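Local coordinates for DUF985 domain-containing protein (Shewanella oneidensis, PDB 1YUD) that is of unknown function but has the beta-barrel fold of the cupin superfamily, whose members often bind metals or small ligands, at residues S62-L67 / G114-S119. Sequence-based numbering, arbitrary orientation.
Sequences SHFHRL and GCIFGS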
# COMPACT_ATOMS: atom_id res chain seq x y z
N SER A 62 7.16 -14.31 9.08
CA SER A 62 7.95 -14.11 7.88
C SER A 62 9.42 -14.22 8.26
O SER A 62 9.99 -13.30 8.82
CB SER A 62 7.67 -12.74 7.27
OG SER A 62 8.34 -12.62 6.03
N HIS A 63 10.04 -15.35 7.94
CA HIS A 63 11.44 -15.59 8.29
C HIS A 63 12.48 -14.68 7.62
O HIS A 63 12.42 -14.39 6.42
CB HIS A 63 11.80 -17.05 8.02
CG HIS A 63 10.84 -18.03 8.63
ND1 HIS A 63 9.79 -18.57 7.92
CD2 HIS A 63 10.77 -18.55 9.87
CE1 HIS A 63 9.10 -19.39 8.71
NE2 HIS A 63 9.68 -19.39 9.90
N PHE A 64 13.43 -14.24 8.44
CA PHE A 64 14.50 -13.38 7.98
C PHE A 64 14.91 -13.70 6.55
O PHE A 64 15.15 -14.85 6.20
CB PHE A 64 15.71 -13.53 8.90
CG PHE A 64 15.56 -12.80 10.20
CD1 PHE A 64 15.64 -13.48 11.41
CD2 PHE A 64 15.37 -11.42 10.22
CE1 PHE A 64 15.54 -12.80 12.63
CE2 PHE A 64 15.26 -10.73 11.43
CZ PHE A 64 15.35 -11.43 12.63
N HIS A 65 14.98 -12.64 5.73
CA HIS A 65 15.34 -12.72 4.32
C HIS A 65 15.81 -11.33 3.86
O HIS A 65 15.51 -10.33 4.50
CB HIS A 65 14.13 -13.15 3.50
CG HIS A 65 12.92 -12.29 3.70
ND1 HIS A 65 12.42 -11.46 2.73
CD2 HIS A 65 12.14 -12.11 4.79
CE1 HIS A 65 11.38 -10.80 3.21
NE2 HIS A 65 11.19 -11.18 4.46
N ARG A 66 16.53 -11.26 2.76
CA ARG A 66 17.01 -9.98 2.29
C ARG A 66 16.61 -9.65 0.85
O ARG A 66 16.63 -10.52 -0.02
CB ARG A 66 18.53 -9.93 2.42
CG ARG A 66 19.15 -8.64 1.94
CD ARG A 66 20.62 -8.87 1.67
NE ARG A 66 21.34 -9.33 2.85
CZ ARG A 66 22.61 -9.73 2.82
NH1 ARG A 66 23.30 -9.72 1.69
NH2 ARG A 66 23.20 -10.11 3.95
N LEU A 67 16.25 -8.40 0.62
CA LEU A 67 15.85 -7.94 -0.70
C LEU A 67 16.89 -7.02 -1.32
O LEU A 67 17.75 -6.47 -0.64
CB LEU A 67 14.51 -7.20 -0.61
CG LEU A 67 13.23 -8.04 -0.64
CD1 LEU A 67 13.47 -9.41 -0.02
CD2 LEU A 67 12.13 -7.28 0.10
N GLY A 114 18.82 -4.10 1.12
CA GLY A 114 20.12 -4.52 1.61
C GLY A 114 20.14 -4.96 3.06
O GLY A 114 21.20 -5.33 3.58
N CYS A 115 18.99 -4.91 3.74
CA CYS A 115 18.94 -5.31 5.13
C CYS A 115 18.17 -6.62 5.32
O CYS A 115 17.21 -6.89 4.59
CB CYS A 115 18.29 -4.21 5.97
SG CYS A 115 16.53 -4.46 6.26
N ILE A 116 18.59 -7.42 6.30
CA ILE A 116 17.94 -8.69 6.60
C ILE A 116 16.82 -8.45 7.60
O ILE A 116 17.06 -7.95 8.70
CB ILE A 116 18.94 -9.72 7.18
CG1 ILE A 116 19.98 -10.08 6.10
CG2 ILE A 116 18.19 -10.98 7.65
CD1 ILE A 116 21.14 -10.93 6.61
N PHE A 117 15.60 -8.81 7.22
CA PHE A 117 14.43 -8.57 8.06
C PHE A 117 13.38 -9.69 8.02
O PHE A 117 13.38 -10.54 7.12
CB PHE A 117 13.75 -7.27 7.63
CG PHE A 117 13.20 -7.31 6.23
CD1 PHE A 117 14.05 -7.41 5.13
CD2 PHE A 117 11.83 -7.24 6.00
CE1 PHE A 117 13.54 -7.46 3.83
CE2 PHE A 117 11.32 -7.28 4.71
CZ PHE A 117 12.17 -7.39 3.62
N GLY A 118 12.46 -9.63 8.99
CA GLY A 118 11.39 -10.60 9.10
C GLY A 118 10.28 -9.96 9.92
O GLY A 118 10.42 -8.83 10.37
N SER A 119 9.17 -10.66 10.11
CA SER A 119 8.09 -10.09 10.88
C SER A 119 7.16 -11.13 11.49
O SER A 119 6.94 -12.20 10.93
CB SER A 119 7.27 -9.15 10.00
OG SER A 119 6.14 -8.64 10.70
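One face of the Phe117 ring is met by the imidazole of His65, set over the rim with the two planes inclined at 42°, while Leu67 CD2 reaches the ring's edge in plane, 3.5 Å from Phe117 CZ. With CG between its backbone N and carbonyl carbon (chi1 64°), the Phe117 ring is carried to the side where His65 and Leu67 lie. On the other face of the sheet, which carries Arg66 and Ile116, the guanidinium takes Ile116 at its edge, Arg66 NH2 3.5 Å from Ile116 CD1. Were an alanine to stand here in place of Arg66, the CG1–CD1 arm of Ile116 would probably lose the guanidinium edge lying along it. The Phe64 ring sits obliquely beside the 117-118 backbone, and Ile116 CG2 packs on Phe64 CB at 3.8 Å. The pairing illustrates how a beta bulge is absorbed: hydrogen bonds of antiparallel pairs join Ser62 with Ser119 and His65 with Phe117, but the register slips by one between them. There Phe64 CA directs its hydrogen at Phe117 O, 3.2 Å away, and Gly118 lies opposite Phe64. Strand 62-66 borders its sheet; strand 116-121 continues it to strand 81-86, whose Met85 touches Phe117, and Trp73 of strand 71-76, in the other sheet, also packs against that ring.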